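Local coordinates for protein alpha-glucosidase (PDB 5HQA) that hydrolyses alpha-glucosidic bonds as a chloride-activated family 97 glycoside hydrolase that binds calcium beside its sugar pocket, at residues A[162-172]-A[195-205]; A[306-317]-A[350-358]. All coordinates share one frame; numbering follows the deposited sequence.

Contact 1 lies in the N-terminal, mutarotase-like beta domain and contact 2 in the catalytic TIM barrel; their centres are 39 Å apart and their nearest atoms about 17 Å, so they do not touch. Contact 2 belongs to the sugar pocket itself: Glu-311, Trp-317, His-356 and Glu-358 line it. Contact 1 stands further back, the side chain of His-169 being about 13 Å from the bound acarbose unit AC1 and about 9 Å from the side chain of Glu-154. That glutamate, from the N-terminal part of the chain, binds calcium together with Glu-437, Glu-455 and Glu-461 and also meets AC1, so both domains contribute to one site.

Contact 1 of 2, residues A[162-172]-A[195-205]; sequences LNDAALVHTPF and MVLNQRRPGVF
A short antiparallel strand pair of the mutarotase-like N-terminal domain joins Val-168 to Leu-197 as a hydrogen-bonded pair and Leu-167 to Asn-198 as the non-hydrogen-bonded pair. Val-168 N donates to Leu-197 O at 3.0 Å, and Leu-197 N returns an almost straight bond to Val-168 O. At the end of strand 195-199, Gln-199 N donates to Ala-166 O. Its extended side chain, with CG opposite the backbone N (chi1 -168°), carries the amide to the carbonyls of Leu-162 and Ala-165. NE2 donates to Ala-165 O at 2.9 Å, from above the carbonyl plane, and also to Leu-162 O. OE1 accepts a bond from Gly-203 N at 2.7 Å. Glutamine suits the place because one amide both donates and accepts, tying the 3-10 segment to the type II turn 201-204, where Gly-203 adopts positive phi. Phe-205 fills the apolar side: Phe-172 CE2 lies over one face, 3.7 Å from CZ, Gln-199 CG over the opposite face, and Leu-162 CD1 approaches CZ obliquely. Leu-197 CD1 meets Phe-172 CD2 at 3.6 Å. Around this cluster, Trp-144 of strand 141-144 packs on Ala-165, Val-168 and Phe-172, while Phe-132 of strand 122-134 touches Met-195 and Leu-197.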
loop_
_atom_site.group_PDB
_atom_site.type_symbol
_atom_site.label_atom_id
_atom_site.label_comp_id
_atom_site.label_asym_id
_atom_site.label_seq_id
_atom_site.Cartn_x
_atom_site.Cartn_y
_atom_site.Cartn_z
ATOM N N LEU A 162 11.747 20.553 -1.887
ATOM C CA LEU A 162 12.388 19.260 -2.142
ATOM C C LEU A 162 13.766 19.165 -1.479
ATOM O O LEU A 162 14.163 18.088 -1.016
ATOM C CB LEU A 162 12.502 19.028 -3.650
ATOM C CG LEU A 162 13.147 17.726 -4.131
ATOM C CD1 LEU A 162 12.370 16.511 -3.649
ATOM C CD2 LEU A 162 13.220 17.730 -5.662
ATOM N N ASN A 163 14.498 20.280 -1.399
ATOM C CA ASN A 163 15.836 20.220 -0.834
ATOM C C ASN A 163 15.842 19.953 0.666
ATOM O O ASN A 163 16.920 19.707 1.218
ATOM C CB ASN A 163 16.589 21.512 -1.130
ATOM C CG ASN A 163 17.068 21.584 -2.564
ATOM O OD1 ASN A 163 17.146 20.570 -3.258
ATOM N ND2 ASN A 163 17.392 22.780 -3.013
ATOM N N ASP A 164 14.684 19.981 1.332
ATOM C CA ASP A 164 14.614 19.669 2.758
ATOM C C ASP A 164 14.304 18.204 3.042
ATOM O O ASP A 164 14.257 17.820 4.217
ATOM C CB ASP A 164 13.556 20.527 3.452
ATOM C CG ASP A 164 13.853 21.999 3.362
ATOM O OD1 ASP A 164 12.918 22.794 3.576
ATOM O OD2 ASP A 164 15.009 22.358 3.064
ATOM N N ALA A 165 14.065 17.389 2.012
ATOM C CA ALA A 165 13.718 15.974 2.190
ATOM C C ALA A 165 15.018 15.184 2.276
ATOM O O ALA A 165 15.558 14.737 1.264
ATOM C CB ALA A 165 12.840 15.483 1.043
ATOM N N ALA A 166 15.527 15.000 3.503
ATOM C CA ALA A 166 16.891 14.503 3.667
ATOM C C ALA A 166 16.986 12.989 3.492
ATOM O O ALA A 166 17.920 12.493 2.845
ATOM C CB ALA A 166 17.437 14.915 5.037
ATOM N N LEU A 167 16.041 12.238 4.056
ATOM C CA LEU A 167 16.133 10.782 4.075
ATOM C C LEU A 167 14.703 10.271 4.138
ATOM O O LEU A 167 14.040 10.437 5.165
ATOM C CB LEU A 167 16.955 10.302 5.274
ATOM C CG LEU A 167 17.294 8.810 5.319
ATOM C CD1 LEU A 167 18.308 8.492 4.197
ATOM C CD2 LEU A 167 17.832 8.413 6.714
ATOM N N VAL A 168 14.219 9.667 3.049
ATOM C CA VAL A 168 12.787 9.494 2.857
ATOM C C VAL A 168 12.467 8.079 2.397
ATOM O O VAL A 168 13.271 7.414 1.730
ATOM C CB VAL A 168 12.229 10.528 1.850
ATOM C CG1 VAL A 168 12.524 11.951 2.334
ATOM C CG2 VAL A 168 12.808 10.295 0.456
ATOM N N HIS A 169 11.273 7.620 2.772
ATOM C CA HIS A 169 10.721 6.380 2.255
ATOM C C HIS A 169 10.068 6.619 0.898
ATOM O O HIS A 169 9.753 7.751 0.518
ATOM C CB HIS A 169 9.693 5.797 3.233
ATOM C CG HIS A 169 10.307 4.994 4.335
ATOM N ND1 HIS A 169 11.228 3.994 4.099
ATOM C CD2 HIS A 169 10.136 5.043 5.680
ATOM C CE1 HIS A 169 11.598 3.461 5.251
ATOM N NE2 HIS A 169 10.945 4.074 6.225
ATOM N N THR A 170 9.866 5.531 0.162
ATOM C CA THR A 170 9.138 5.607 -1.099
ATOM C C THR A 170 7.783 4.916 -0.934
ATOM O O THR A 170 7.639 4.052 -0.066
ATOM C CB THR A 170 9.936 4.960 -2.259
ATOM O OG1 THR A 170 9.846 3.527 -2.185
ATOM C CG2 THR A 170 11.410 5.392 -2.217
ATOM N N PRO A 171 6.780 5.267 -1.762
ATOM C CA PRO A 171 6.759 6.211 -2.893
ATOM C C PRO A 171 7.063 7.631 -2.449
ATOM O O PRO A 171 6.472 8.140 -1.486
ATOM C CB PRO A 171 5.321 6.100 -3.420
ATOM C CG PRO A 171 4.858 4.759 -2.949
ATOM C CD PRO A 171 5.478 4.596 -1.601
ATOM N N PHE A 172 8.014 8.250 -3.129
ATOM C CA PHE A 172 8.480 9.594 -2.805
ATOM C C PHE A 172 7.989 10.507 -3.919
ATOM O O PHE A 172 8.479 10.419 -5.052
ATOM C CB PHE A 172 10.001 9.614 -2.689
ATOM C CG PHE A 172 10.576 10.985 -2.491
ATOM C CD1 PHE A 172 10.120 11.801 -1.460
ATOM C CD2 PHE A 172 11.599 11.449 -3.310
ATOM C CE1 PHE A 172 10.670 13.069 -1.260
ATOM C CE2 PHE A 172 12.151 12.717 -3.119
ATOM C CZ PHE A 172 11.686 13.524 -2.090
ATOM N N MET A 195 14.935 0.077 -0.816
ATOM C CA MET A 195 15.599 1.335 -1.121
ATOM C C MET A 195 14.936 2.470 -0.345
ATOM O O MET A 195 13.720 2.668 -0.426
ATOM C CB MET A 195 15.542 1.607 -2.622
ATOM C CG MET A 195 16.181 2.914 -3.048
ATOM S SD MET A 195 16.056 3.121 -4.849
ATOM C CE MET A 195 14.288 3.403 -5.076
ATOM N N VAL A 196 15.740 3.197 0.407
ATOM C CA VAL A 196 15.410 4.495 0.971
ATOM C C VAL A 196 16.138 5.533 0.123
ATOM O O VAL A 196 17.151 5.216 -0.506
ATOM C CB VAL A 196 15.861 4.487 2.450
ATOM C CG1 VAL A 196 16.243 5.845 2.949
ATOM C CG2 VAL A 196 14.813 3.775 3.320
ATOM N N LEU A 197 15.627 6.765 0.057
ATOM C CA LEU A 197 16.274 7.798 -0.748
ATOM C C LEU A 197 17.004 8.780 0.158
ATOM O O LEU A 197 16.405 9.357 1.067
ATOM C CB LEU A 197 15.269 8.544 -1.627
ATOM C CG LEU A 197 14.591 7.655 -2.673
ATOM C CD1 LEU A 197 13.571 8.452 -3.483
ATOM C CD2 LEU A 197 15.643 6.996 -3.570
ATOM N N ASN A 198 18.288 8.993 -0.119
ATOM C CA ASN A 198 19.169 9.791 0.728
ATOM C C ASN A 198 19.655 10.963 -0.115
ATOM O O ASN A 198 20.409 10.765 -1.070
ATOM C CB ASN A 198 20.329 8.921 1.218
ATOM C CG ASN A 198 21.274 9.645 2.160
ATOM O OD1 ASN A 198 21.339 10.872 2.199
ATOM N ND2 ASN A 198 22.040 8.867 2.913
ATOM N N GLN A 199 19.219 12.177 0.215
ATOM C CA GLN A 199 19.615 13.331 -0.579
ATOM C C GLN A 199 21.068 13.682 -0.268
ATOM O O GLN A 199 21.412 13.979 0.884
ATOM C CB GLN A 199 18.697 14.525 -0.320
ATOM C CG GLN A 199 18.924 15.627 -1.351
ATOM C CD GLN A 199 17.924 16.770 -1.283
ATOM O OE1 GLN A 199 18.086 17.768 -1.983
ATOM N NE2 GLN A 199 16.884 16.631 -0.454
ATOM N N ARG A 200 21.923 13.639 -1.292
ATOM C CA ARG A 200 23.342 13.911 -1.102
ATOM C C ARG A 200 23.615 15.371 -1.446
ATOM O O ARG A 200 23.176 16.265 -0.714
ATOM C CB ARG A 200 24.172 12.927 -1.934
ATOM C CG ARG A 200 23.816 11.451 -1.650
ATOM C CD ARG A 200 23.704 11.141 -0.139
ATOM N NE ARG A 200 24.952 11.437 0.568
ATOM C CZ ARG A 200 25.031 11.788 1.848
ATOM N NH1 ARG A 200 23.933 11.906 2.586
ATOM N NH2 ARG A 200 26.216 12.048 2.385
ATOM N N ARG A 201 24.315 15.650 -2.547
ATOM C CA ARG A 201 24.330 17.025 -3.023
ATOM C C ARG A 201 22.900 17.447 -3.352
ATOM O O ARG A 201 22.037 16.595 -3.576
ATOM C CB ARG A 201 25.255 17.164 -4.226
ATOM C CG ARG A 201 26.708 17.262 -3.789
ATOM C CD ARG A 201 27.653 17.291 -4.950
ATOM N NE ARG A 201 29.038 17.332 -4.497
ATOM C CZ ARG A 201 29.792 18.428 -4.494
ATOM N NH1 ARG A 201 29.292 19.583 -4.921
ATOM N NH2 ARG A 201 31.050 18.370 -4.067
ATOM N N PRO A 202 22.605 18.748 -3.322
ATOM C CA PRO A 202 21.202 19.189 -3.423
ATOM C C PRO A 202 20.496 18.609 -4.641
ATOM O O PRO A 202 20.992 18.693 -5.768
ATOM C CB PRO A 202 21.320 20.713 -3.511
ATOM C CG PRO A 202 22.576 21.008 -2.723
ATOM C CD PRO A 202 23.518 19.884 -3.083
ATOM N N GLY A 203 19.331 17.999 -4.399
ATOM C CA GLY A 203 18.537 17.378 -5.442
ATOM C C GLY A 203 19.000 16.005 -5.895
ATOM O O GLY A 203 18.305 15.373 -6.707
ATOM N N VAL A 204 20.136 15.512 -5.410
ATOM C CA VAL A 204 20.679 14.231 -5.854
ATOM C C VAL A 204 20.271 13.180 -4.827
ATOM O O VAL A 204 20.897 13.051 -3.767
ATOM C CB VAL A 204 22.199 14.279 -6.029
ATOM C CG1 VAL A 204 22.699 12.931 -6.549
ATOM C CG2 VAL A 204 22.601 15.418 -6.961
ATOM N N PHE A 205 19.234 12.405 -5.136
ATOM C CA PHE A 205 18.776 11.362 -4.225
ATOM C C PHE A 205 19.485 10.054 -4.556
ATOM O O PHE A 205 19.329 9.514 -5.657
ATOM C CB PHE A 205 17.258 11.223 -4.303
ATOM C CG PHE A 205 16.545 12.420 -3.768
ATOM C CD1 PHE A 205 16.265 13.503 -4.594
ATOM C CD2 PHE A 205 16.216 12.500 -2.421
ATOM C CE1 PHE A 205 15.627 14.635 -4.090
ATOM C CE2 PHE A 205 15.581 13.626 -1.904
ATOM C CZ PHE A 205 15.287 14.699 -2.739
HETATM O O HOH W 1 20.220 13.904 3.188
HETATM O O HOH W 2 11.557 3.104 1.366
#

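Contact 2 of 2, residues A[306-317]-A[350-358]; sequences DGVLVEGWNTGW and GVQLIGHHE. With AC1 (4,6-dideoxy-4-{[(1S,4R,5S,6S)-4,5,6-trihydroxy-3-(hydroxymethyl)cyclohex-2-en-1-yl]amino}-alpha-D-glucopyranose), chain B.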
loop_
_atom_site.group_PDB
_atom_site.type_symbol
_atom_site.label_atom_id
_atom_site.label_comp_id
_atom_site.label_asym_id
_atom_site.label_seq_id
_atom_site.Cartn_x
_atom_site.Cartn_y
_atom_site.Cartn_z
ATOM N N ASP A 306 -18.283 -10.458 5.128
ATOM C CA ASP A 306 -17.778 -11.800 4.853
ATOM C C ASP A 306 -17.090 -12.438 6.052
ATOM O O ASP A 306 -17.046 -13.671 6.146
ATOM C CB ASP A 306 -16.785 -11.769 3.688
ATOM C CG ASP A 306 -17.437 -11.431 2.369
ATOM O OD1 ASP A 306 -18.664 -11.607 2.243
ATOM O OD2 ASP A 306 -16.712 -11.002 1.445
ATOM N N GLY A 307 -16.512 -11.635 6.943
ATOM C CA GLY A 307 -15.680 -12.196 7.990
ATOM C C GLY A 307 -15.603 -11.286 9.193
ATOM O O GLY A 307 -15.969 -10.108 9.144
ATOM N N VAL A 308 -15.117 -11.865 10.291
ATOM C CA VAL A 308 -14.909 -11.154 11.548
ATOM C C VAL A 308 -13.457 -11.353 11.961
ATOM O O VAL A 308 -13.042 -12.480 12.254
ATOM C CB VAL A 308 -15.856 -11.640 12.653
ATOM C CG1 VAL A 308 -15.516 -10.962 13.976
ATOM C CG2 VAL A 308 -17.310 -11.394 12.257
ATOM N N LEU A 309 -12.682 -10.272 11.965
ATOM C CA LEU A 309 -11.358 -10.291 12.572
ATOM C C LEU A 309 -11.489 -10.304 14.088
ATOM O O LEU A 309 -12.306 -9.576 14.656
ATOM C CB LEU A 309 -10.563 -9.058 12.140
ATOM C CG LEU A 309 -9.247 -8.769 12.873
ATOM C CD1 LEU A 309 -8.143 -9.765 12.465
ATOM C CD2 LEU A 309 -8.801 -7.317 12.629
ATOM N N VAL A 310 -10.679 -11.124 14.757
ATOM C CA VAL A 310 -10.651 -11.142 16.217
ATOM C C VAL A 310 -9.200 -11.108 16.673
ATOM O O VAL A 310 -8.434 -12.035 16.377
ATOM C CB VAL A 310 -11.361 -12.370 16.806
ATOM C CG1 VAL A 310 -11.318 -12.297 18.310
ATOM C CG2 VAL A 310 -12.800 -12.451 16.332
ATOM N N GLU A 311 -8.825 -10.045 17.388
ATOM C CA GLU A 311 -7.489 -9.912 17.959
ATOM C C GLU A 311 -7.527 -10.204 19.453
ATOM O O GLU A 311 -8.501 -9.890 20.143
ATOM C CB GLU A 311 -6.911 -8.513 17.721
ATOM C CG GLU A 311 -6.816 -8.162 16.257
ATOM C CD GLU A 311 -6.033 -6.892 16.002
ATOM O OE1 GLU A 311 -5.658 -6.205 16.975
ATOM O OE2 GLU A 311 -5.805 -6.575 14.813
ATOM N N GLY A 312 -6.450 -10.804 19.948
ATOM C CA GLY A 312 -6.385 -11.185 21.343
ATOM C C GLY A 312 -6.931 -12.559 21.637
ATOM O O GLY A 312 -7.256 -12.848 22.794
ATOM N N TRP A 313 -7.051 -13.417 20.622
ATOM C CA TRP A 313 -7.629 -14.742 20.810
ATOM C C TRP A 313 -6.626 -15.736 21.380
ATOM O O TRP A 313 -7.035 -16.721 22.004
ATOM C CB TRP A 313 -8.170 -15.268 19.472
ATOM C CG TRP A 313 -7.066 -15.521 18.478
ATOM C CD1 TRP A 313 -6.533 -14.624 17.589
ATOM C CD2 TRP A 313 -6.336 -16.742 18.300
ATOM N NE1 TRP A 313 -5.526 -15.217 16.866
ATOM C CE2 TRP A 313 -5.383 -16.516 17.284
ATOM C CE3 TRP A 313 -6.399 -18.006 18.903
ATOM C CZ2 TRP A 313 -4.500 -17.508 16.850
ATOM C CZ3 TRP A 313 -5.521 -18.995 18.472
ATOM C CH2 TRP A 313 -4.583 -18.737 17.452
ATOM N N ASN A 314 -5.334 -15.500 21.183
ATOM C CA ASN A 314 -4.281 -16.455 21.495
ATOM C C ASN A 314 -3.526 -16.015 22.741
ATOM O O ASN A 314 -3.426 -14.820 23.024
ATOM C CB ASN A 314 -3.306 -16.575 20.323
ATOM C CG ASN A 314 -2.735 -15.226 19.895
ATOM O OD1 ASN A 314 -3.454 -14.226 19.798
ATOM N ND2 ASN A 314 -1.437 -15.197 19.635
ATOM N N THR A 315 -2.977 -16.978 23.480
ATOM C CA THR A 315 -2.273 -16.626 24.707
ATOM C C THR A 315 -1.001 -15.832 24.404
ATOM O O THR A 315 -0.332 -16.029 23.379
ATOM C CB THR A 315 -1.943 -17.874 25.526
ATOM O OG1 THR A 315 -1.023 -18.702 24.807
ATOM C CG2 THR A 315 -3.209 -18.662 25.820
ATOM N N GLY A 316 -0.690 -14.898 25.303
ATOM C CA GLY A 316 0.505 -14.092 25.173
ATOM C C GLY A 316 0.263 -12.598 25.252
ATOM O O GLY A 316 1.219 -11.817 25.302
ATOM N N TRP A 317 -1.002 -12.175 25.262
ATOM C CA TRP A 317 -1.311 -10.752 25.295
ATOM C C TRP A 317 -1.336 -10.173 26.703
ATOM O O TRP A 317 -1.350 -8.946 26.843
ATOM C CB TRP A 317 -2.665 -10.468 24.630
ATOM C CG TRP A 317 -2.694 -10.728 23.145
ATOM C CD1 TRP A 317 -2.946 -11.920 22.531
ATOM C CD2 TRP A 317 -2.470 -9.777 22.095
ATOM N NE1 TRP A 317 -2.893 -11.774 21.167
ATOM C CE2 TRP A 317 -2.607 -10.467 20.870
ATOM C CE3 TRP A 317 -2.174 -8.408 22.069
ATOM C CZ2 TRP A 317 -2.453 -9.838 19.630
ATOM C CZ3 TRP A 317 -2.018 -7.778 20.827
ATOM C CH2 TRP A 317 -2.156 -8.498 19.628
ATOM N N GLY A 350 -22.236 -18.656 7.768
ATOM C CA GLY A 350 -21.609 -18.247 6.529
ATOM C C GLY A 350 -20.630 -17.105 6.670
ATOM O O GLY A 350 -20.157 -16.583 5.656
ATOM N N VAL A 351 -20.319 -16.700 7.898
ATOM C CA VAL A 351 -19.367 -15.633 8.177
ATOM C C VAL A 351 -18.072 -16.270 8.645
ATOM O O VAL A 351 -18.086 -17.124 9.537
ATOM C CB VAL A 351 -19.908 -14.676 9.251
ATOM C CG1 VAL A 351 -18.850 -13.617 9.591
ATOM C CG2 VAL A 351 -21.222 -14.060 8.794
ATOM N N GLN A 352 -16.953 -15.860 8.074
ATOM C CA GLN A 352 -15.717 -16.522 8.450
ATOM C C GLN A 352 -15.005 -15.797 9.578
ATOM O O GLN A 352 -15.152 -14.587 9.763
ATOM C CB GLN A 352 -14.795 -16.658 7.248
ATOM C CG GLN A 352 -15.080 -17.942 6.513
ATOM C CD GLN A 352 -14.228 -18.062 5.324
ATOM O OE1 GLN A 352 -14.360 -17.275 4.395
ATOM N NE2 GLN A 352 -13.308 -19.020 5.339
ATOM N N LEU A 353 -14.255 -16.567 10.360
ATOM C CA LEU A 353 -13.287 -15.984 11.272
ATOM C C LEU A 353 -12.065 -15.547 10.474
ATOM O O LEU A 353 -11.567 -16.300 9.630
ATOM C CB LEU A 353 -12.895 -16.999 12.346
ATOM C CG LEU A 353 -11.791 -16.615 13.328
ATOM C CD1 LEU A 353 -12.238 -15.475 14.226
ATOM C CD2 LEU A 353 -11.399 -17.828 14.157
ATOM N N ILE A 354 -11.599 -14.327 10.713
ATOM C CA ILE A 354 -10.358 -13.839 10.124
ATOM C C ILE A 354 -9.279 -13.965 11.191
ATOM O O ILE A 354 -9.448 -13.476 12.315
ATOM C CB ILE A 354 -10.509 -12.398 9.613
ATOM C CG1 ILE A 354 -11.461 -12.391 8.415
ATOM C CG2 ILE A 354 -9.168 -11.799 9.245
ATOM C CD1 ILE A 354 -11.934 -11.018 8.027
ATOM N N GLY A 355 -8.190 -14.670 10.858
ATOM C CA GLY A 355 -7.157 -14.960 11.831
ATOM C C GLY A 355 -6.261 -13.762 12.102
ATOM O O GLY A 355 -6.283 -12.754 11.392
ATOM N N HIS A 356 -5.459 -13.880 13.158
ATOM C CA HIS A 356 -4.611 -12.770 13.581
ATOM C C HIS A 356 -3.349 -13.321 14.216
ATOM O O HIS A 356 -3.428 -14.091 15.178
ATOM C CB HIS A 356 -5.330 -11.851 14.569
ATOM C CG HIS A 356 -4.542 -10.627 14.912
ATOM N ND1 HIS A 356 -4.239 -10.271 16.209
ATOM C CD2 HIS A 356 -3.973 -9.686 14.118
ATOM C CE1 HIS A 356 -3.532 -9.152 16.201
ATOM N NE2 HIS A 356 -3.358 -8.776 14.945
ATOM N N HIS A 357 -2.198 -12.902 13.688
ATOM C CA HIS A 357 -0.876 -13.320 14.151
ATOM C C HIS A 357 -0.062 -12.057 14.414
ATOM O O HIS A 357 0.625 -11.578 13.512
ATOM C CB HIS A 357 -0.171 -14.199 13.114
ATOM C CG HIS A 357 -0.773 -15.556 12.946
ATOM N ND1 HIS A 357 -0.481 -16.361 11.869
ATOM C CD2 HIS A 357 -1.640 -16.257 13.716
ATOM C CE1 HIS A 357 -1.146 -17.499 11.977
ATOM N NE2 HIS A 357 -1.855 -17.462 13.091
ATOM N N GLU A 358 -0.135 -11.515 15.631
ATOM C CA GLU A 358 0.762 -10.437 16.035
ATOM C C GLU A 358 2.041 -11.032 16.613
ATOM O O GLU A 358 1.986 -11.897 17.494
ATOM C CB GLU A 358 0.099 -9.523 17.070
ATOM C CG GLU A 358 1.042 -8.456 17.642
ATOM C CD GLU A 358 1.572 -7.499 16.574
ATOM O OE1 GLU A 358 0.757 -6.829 15.898
ATOM O OE2 GLU A 358 2.810 -7.418 16.394
HETATM C C1 AC1 B . 2.167 0.862 18.076
HETATM O O2 AC1 B . 3.302 1.691 16.136
HETATM C C2 AC1 B . 2.478 0.611 16.607
HETATM C C4A AC1 B . -3.491 -3.976 15.651
HETATM C C3 AC1 B . 1.222 0.476 15.788
HETATM O O3 AC1 B . 1.548 0.313 14.396
HETATM C C4 AC1 B . 0.395 -0.671 16.306
HETATM N N4A AC1 B . -0.718 -1.067 15.387
HETATM C C5 AC1 B . -0.113 -0.093 17.617
HETATM O O5 AC1 B . 1.039 -0.003 18.555
HETATM C C6 AC1 B . -1.203 -0.882 18.274
HETATM C C1B AC1 B . -0.810 -2.544 15.103
HETATM C C2B AC1 B . -2.031 -2.836 14.003
HETATM O O2B AC1 B . -1.842 -1.946 12.904
HETATM C C3B AC1 B . -3.297 -2.737 14.605
HETATM O O3B AC1 B . -4.387 -2.800 13.651
HETATM O O4 AC1 B . -4.702 -3.825 16.366
HETATM C C5B AC1 B . -2.396 -4.105 16.584
HETATM C C7B AC1 B . -0.987 -3.362 16.256
HETATM C C6B AC1 B . -2.377 -5.360 17.473
HETATM O O6B AC1 B . -2.015 -6.441 16.673
HETATM O O HOH W 3 -17.970 -15.358 4.147
HETATM O O HOH W 4 -8.835 -14.279 14.832
HETATM O O HOH W 5 -4.785 -12.073 18.252
HETATM O O HOH W 6 -0.183 -12.594 18.768
#
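Glu-311 lies flat on His-356, its carboxylate plane only 4° from the ring and its CG 3.4 Å from the ring centroid in a CH-pi contact. Trp-317 CZ2 meets the ring edge at CE1; with a water on ND1, these two probably limit the turning of the imidazole. Trp-313 NE1 donates to His-356 O at 2.9 Å, on a lone pair. Both glutamates reach the sugar: Glu-311 OE1 accepts a bond from AC1 O4 at 2.6 Å and Glu-358 OE1 one from AC1 O6B. Glu-358 OE2 is held by the backbone N of Ser-360. Further back, Val-308 N bonds Gln-352 O at 2.8 Å, and Gly-307, lacking a side chain, lets Ile-354 CD1 settle 3.9 Å from its CA. The strand axes are 32° apart; beyond Leu-309 direct pairing ends, a water bridges Val-310 O and Ile-354 O, and buried Val-310 N has no partner. At the N-terminal end Gln-352 N makes a nearly straight bond to Asp-306 O; the looser solvent side there is exposed Asp-306 and Gly-350, their carbonyls sharing a water. Neighbouring parallel strands joined through helix 339-349 make a beta-alpha-beta unit of the TIM barrel, with the sugar bound at the C-terminal strand ends.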